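Local coordinates for protein activating signal cointegrator 1 complex subunit 2 (Homo sapiens, PDB 6YXQ) that binds K63-linked polyubiquitin chains and recruits the helicase subunit ASCC3 and ALKBH3 to sites of DNA damage, at residues Tyr287-Ile298 and Trp313-Met324. Sequence-based numbering, arbitrary orientation.
Sequences YEAAIPEMESAI and WQRLSHSRKKLM
Tyr287-Ile298 and Trp313-Met324 pair as antiparallel helices, their axes 10.9 Å apart at closest and their N-to-C directions 162° apart, so that Tyr287 faces Arg320 near one end and Ile298 faces Trp313 at the other. Between these ends Leu316 enters as a knob in the hole formed by Ile291, Met294, Glu295 and Ile298. Leu316 holds CG anti to the backbone N (chi1 -176°), which brings its branched end to this hole: CD1 meets Ile291 CD1 at 3.9 Å and CD2 meets Ile298 CD1 at 4.0 Å. Ile298 CG2 abuts the edge of the Trp313 indole, and Glu295 CG approaches the same ring obliquely, 3.6 Å from CZ3.

Polar contacts centre on Arg320, whose chain bends at chi3. Its NE donates a hydrogen bond to Tyr287 OH (2.7 Å, 157°) nearly in the guanidinium plane. Glu295 OE1, by contrast, lies over one guanidinium face, 3.7 Å from NH1, a long salt bridge of charge alone; its stronger partner is Arg366, and a water donates to Glu295 OE1 and accepts a weak bond from Arg320 NH1. Replacing Arg320 by an alanine would probably leave Tyr287 OH without its NE donor, though still bonded to Asp370, and take away the CD against which Ile291 CG2 packs. The selenium of Met324 lies obliquely to the Tyr287 ring, 4.2 Å from its centroid, in a Met-aromatic contact.

The pair belongs to the helical hairpin of 279-300 and 306-340, within the part of ASCC2 that binds ASCC3. Helix 365-374 joins its polar side through Asp370, helix 243-266 packs against Met294 and Ser319, and His318 and Lys321 engage Asp181 of the ASCC3 chain.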
loop_
_atom_site.group_PDB
_atom_site.type_symbol
_atom_site.label_atom_id
_atom_site.label_comp_id
_atom_site.label_asym_id
_atom_site.label_seq_id
_atom_site.Cartn_x
_atom_site.Cartn_y
_atom_site.Cartn_z
ATOM N N TYR B 287 12.506 25.460 -3.508
ATOM C CA TYR B 287 13.210 25.488 -2.233
ATOM C C TYR B 287 13.496 26.921 -1.814
ATOM O O TYR B 287 13.135 27.344 -0.709
ATOM C CB TYR B 287 14.504 24.676 -2.352
ATOM C CG TYR B 287 15.115 24.257 -1.034
ATOM C CD1 TYR B 287 15.987 25.095 -0.357
ATOM C CD2 TYR B 287 14.827 23.024 -0.473
ATOM C CE1 TYR B 287 16.545 24.727 0.843
ATOM C CE2 TYR B 287 15.381 22.644 0.731
ATOM C CZ TYR B 287 16.243 23.503 1.388
ATOM O OH TYR B 287 16.814 23.140 2.592
ATOM N N GLU B 288 14.094 27.697 -2.716
ATOM C CA GLU B 288 14.413 29.089 -2.409
ATOM C C GLU B 288 13.175 29.887 -2.013
ATOM O O GLU B 288 13.215 30.677 -1.064
ATOM C CB GLU B 288 15.093 29.742 -3.605
ATOM C CG GLU B 288 16.584 29.665 -3.542
ATOM C CD GLU B 288 17.181 30.687 -2.614
ATOM O OE1 GLU B 288 16.468 31.640 -2.243
ATOM O OE2 GLU B 288 18.370 30.544 -2.266
ATOM N N ALA B 289 12.073 29.716 -2.740
ATOM C CA ALA B 289 10.888 30.522 -2.458
ATOM C C ALA B 289 10.235 30.093 -1.153
ATOM O O ALA B 289 9.957 30.919 -0.275
ATOM C CB ALA B 289 9.894 30.415 -3.614
ATOM N N ALA B 290 10.020 28.794 -1.000
ATOM C CA ALA B 290 9.166 28.265 0.046
ATOM C C ALA B 290 9.897 28.164 1.378
ATOM O O ALA B 290 9.388 28.636 2.403
ATOM C CB ALA B 290 8.641 26.902 -0.401
ATOM N N ILE B 291 11.108 27.587 1.378
ATOM C CA ILE B 291 11.746 27.154 2.625
ATOM C C ILE B 291 11.994 28.314 3.603
ATOM O O ILE B 291 11.635 28.186 4.776
ATOM C CB ILE B 291 13.008 26.359 2.329
ATOM C CG1 ILE B 291 12.677 25.054 1.588
ATOM C CG2 ILE B 291 13.810 26.111 3.601
ATOM C CD1 ILE B 291 11.448 24.322 2.115
ATOM N N PRO B 292 12.623 29.426 3.191
ATOM C CA PRO B 292 12.891 30.494 4.183
ATOM C C PRO B 292 11.648 31.013 4.891
ATOM O O PRO B 292 11.643 31.141 6.127
ATOM C CB PRO B 292 13.562 31.581 3.333
ATOM C CG PRO B 292 14.199 30.834 2.209
ATOM C CD PRO B 292 13.239 29.737 1.892
ATOM N N GLU B 293 10.590 31.322 4.140
ATOM C CA GLU B 293 9.408 31.927 4.746
ATOM C C GLU B 293 8.754 30.978 5.744
ATOM O O GLU B 293 8.388 31.386 6.854
ATOM C CB GLU B 293 8.419 32.348 3.655
ATOM C CG GLU B 293 7.164 33.035 4.162
ATOM C CD GLU B 293 7.462 34.338 4.878
ATOM O OE1 GLU B 293 8.360 35.079 4.419
ATOM O OE2 GLU B 293 6.800 34.615 5.903
HETATM N N MSE B 294 8.621 29.708 5.377
HETATM C CA MSE B 294 7.993 28.717 6.241
HETATM C C MSE B 294 8.842 28.420 7.471
HETATM O O MSE B 294 8.316 28.231 8.571
HETATM C CB MSE B 294 7.734 27.425 5.473
HETATM C CG MSE B 294 7.100 27.595 4.106
HETATM SE SE MSE B 294 6.194 25.927 3.684
HETATM C CE MSE B 294 6.822 25.474 1.949
ATOM N N GLU B 295 10.161 28.370 7.278
ATOM C CA GLU B 295 11.069 28.261 8.416
ATOM C C GLU B 295 10.827 29.386 9.414
ATOM O O GLU B 295 10.602 29.139 10.609
ATOM C CB GLU B 295 12.517 28.281 7.933
ATOM C CG GLU B 295 13.194 26.922 7.895
ATOM C CD GLU B 295 14.702 27.043 7.773
ATOM O OE1 GLU B 295 15.378 26.001 7.624
ATOM O OE2 GLU B 295 15.211 28.185 7.830
ATOM N N SER B 296 10.859 30.636 8.936
ATOM C CA SER B 296 10.696 31.768 9.843
ATOM C C SER B 296 9.326 31.756 10.504
ATOM O O SER B 296 9.203 32.070 11.694
ATOM C CB SER B 296 10.915 33.088 9.105
ATOM O OG SER B 296 10.698 34.184 9.985
ATOM N N ALA B 297 8.286 31.390 9.755
ATOM C CA ALA B 297 6.943 31.398 10.322
ATOM C C ALA B 297 6.794 30.347 11.413
ATOM O O ALA B 297 6.227 30.627 12.481
ATOM C CB ALA B 297 5.910 31.181 9.223
ATOM N N ILE B 298 7.289 29.131 11.159
ATOM C CA ILE B 298 7.224 28.072 12.163
ATOM C C ILE B 298 7.976 28.492 13.418
ATOM O O ILE B 298 7.482 28.347 14.548
ATOM C CB ILE B 298 7.777 26.757 11.583
ATOM C CG1 ILE B 298 6.794 26.158 10.579
ATOM C CG2 ILE B 298 8.053 25.763 12.681
ATOM C CD1 ILE B 298 7.212 24.808 10.068
ATOM N N TRP B 313 8.002 21.474 12.174
ATOM C CA TRP B 313 9.422 21.690 11.925
ATOM C C TRP B 313 10.104 20.400 11.493
ATOM O O TRP B 313 10.914 20.392 10.555
ATOM C CB TRP B 313 10.089 22.251 13.177
ATOM C CG TRP B 313 11.530 22.492 12.984
ATOM C CD1 TRP B 313 12.554 21.675 13.353
ATOM C CD2 TRP B 313 12.124 23.626 12.354
ATOM N NE1 TRP B 313 13.757 22.235 12.998
ATOM C CE2 TRP B 313 13.519 23.436 12.383
ATOM C CE3 TRP B 313 11.613 24.791 11.775
ATOM C CZ2 TRP B 313 14.410 24.367 11.853
ATOM C CZ3 TRP B 313 12.498 25.713 11.248
ATOM C CH2 TRP B 313 13.880 25.496 11.292
ATOM N N GLN B 314 9.809 19.302 12.192
ATOM C CA GLN B 314 10.348 18.003 11.799
ATOM C C GLN B 314 9.980 17.675 10.359
ATOM O O GLN B 314 10.832 17.260 9.563
ATOM C CB GLN B 314 9.839 16.909 12.739
ATOM C CG GLN B 314 10.366 17.019 14.152
ATOM C CD GLN B 314 11.839 16.700 14.240
ATOM O OE1 GLN B 314 12.307 15.700 13.687
ATOM N NE2 GLN B 314 12.584 17.556 14.930
ATOM N N ARG B 315 8.707 17.875 10.009
ATOM C CA ARG B 315 8.242 17.570 8.658
ATOM C C ARG B 315 8.900 18.469 7.620
ATOM O O ARG B 315 9.262 18.005 6.535
ATOM C CB ARG B 315 6.721 17.696 8.588
ATOM C CG ARG B 315 6.010 16.753 9.535
ATOM C CD ARG B 315 4.496 16.779 9.385
ATOM N NE ARG B 315 3.880 15.872 10.348
ATOM C CZ ARG B 315 3.773 14.562 10.161
ATOM N NH1 ARG B 315 4.224 14.018 9.036
ATOM N NH2 ARG B 315 3.215 13.798 11.093
ATOM N N LEU B 316 9.062 19.758 7.929
ATOM C CA LEU B 316 9.695 20.675 6.986
ATOM C C LEU B 316 11.147 20.290 6.730
ATOM O O LEU B 316 11.601 20.289 5.579
ATOM C CB LEU B 316 9.607 22.108 7.510
ATOM C CG LEU B 316 10.159 23.186 6.578
ATOM C CD1 LEU B 316 9.452 23.125 5.230
ATOM C CD2 LEU B 316 10.048 24.578 7.201
ATOM N N SER B 317 11.893 19.965 7.790
ATOM C CA SER B 317 13.282 19.552 7.601
ATOM C C SER B 317 13.366 18.242 6.826
ATOM O O SER B 317 14.222 18.084 5.942
ATOM C CB SER B 317 13.976 19.437 8.953
ATOM O OG SER B 317 13.607 20.519 9.786
ATOM N N HIS B 318 12.473 17.297 7.133
ATOM C CA HIS B 318 12.390 16.069 6.354
ATOM C C HIS B 318 12.127 16.367 4.879
ATOM O O HIS B 318 12.742 15.757 3.994
ATOM C CB HIS B 318 11.303 15.174 6.948
ATOM C CG HIS B 318 10.974 13.974 6.122
ATOM N ND1 HIS B 318 11.625 12.768 6.265
ATOM C CD2 HIS B 318 10.042 13.787 5.157
ATOM C CE1 HIS B 318 11.117 11.893 5.416
ATOM N NE2 HIS B 318 10.155 12.487 4.730
ATOM N N SER B 319 11.233 17.318 4.596
ATOM C CA SER B 319 10.902 17.626 3.207
ATOM C C SER B 319 12.086 18.249 2.487
ATOM O O SER B 319 12.333 17.948 1.315
ATOM C CB SER B 319 9.688 18.558 3.132
ATOM O OG SER B 319 8.715 18.222 4.101
ATOM N N ARG B 320 12.828 19.118 3.171
ATOM C CA ARG B 320 13.997 19.720 2.540
ATOM C C ARG B 320 15.044 18.662 2.223
ATOM O O ARG B 320 15.605 18.632 1.113
ATOM C CB ARG B 320 14.566 20.808 3.446
ATOM C CG ARG B 320 13.518 21.814 3.844
ATOM C CD ARG B 320 14.000 22.768 4.898
ATOM N NE ARG B 320 15.441 22.962 4.853
ATOM C CZ ARG B 320 16.247 22.776 5.891
ATOM N NH1 ARG B 320 15.742 22.393 7.055
ATOM N NH2 ARG B 320 17.552 22.976 5.771
ATOM N N LYS B 321 15.295 17.760 3.177
ATOM C CA LYS B 321 16.249 16.680 2.942
ATOM C C LYS B 321 15.827 15.820 1.752
ATOM O O LYS B 321 16.643 15.508 0.875
ATOM C CB LYS B 321 16.396 15.834 4.204
ATOM C CG LYS B 321 17.457 14.761 4.098
ATOM C CD LYS B 321 17.527 13.931 5.374
ATOM C CE LYS B 321 18.553 12.806 5.271
ATOM N NZ LYS B 321 18.462 11.856 6.425
ATOM N N LYS B 322 14.546 15.441 1.695
ATOM C CA LYS B 322 14.076 14.601 0.597
ATOM C C LYS B 322 14.153 15.330 -0.740
ATOM O O LYS B 322 14.436 14.711 -1.773
ATOM C CB LYS B 322 12.647 14.132 0.860
ATOM C CG LYS B 322 12.513 13.159 2.010
ATOM C CD LYS B 322 13.461 11.995 1.855
ATOM C CE LYS B 322 13.734 11.330 3.190
ATOM N NZ LYS B 322 14.837 10.341 3.084
ATOM N N LEU B 323 13.896 16.641 -0.747
ATOM C CA LEU B 323 14.018 17.405 -1.985
ATOM C C LEU B 323 15.446 17.363 -2.505
ATOM O O LEU B 323 15.683 17.122 -3.698
ATOM C CB LEU B 323 13.571 18.853 -1.768
ATOM C CG LEU B 323 12.116 19.234 -2.057
ATOM C CD1 LEU B 323 11.741 20.527 -1.346
ATOM C CD2 LEU B 323 11.902 19.386 -3.543
HETATM N N MSE B 324 16.414 17.585 -1.622
HETATM C CA MSE B 324 17.804 17.563 -2.072
HETATM C C MSE B 324 18.251 16.172 -2.515
HETATM O O MSE B 324 19.052 16.026 -3.447
HETATM C CB MSE B 324 18.737 18.077 -0.984
HETATM C CG MSE B 324 18.913 19.572 -1.018
HETATM SE SE MSE B 324 17.986 20.378 0.439
HETATM C CE MSE B 324 19.363 20.136 1.790
HETATM O O HOH W 1 13.481 23.560 8.200
#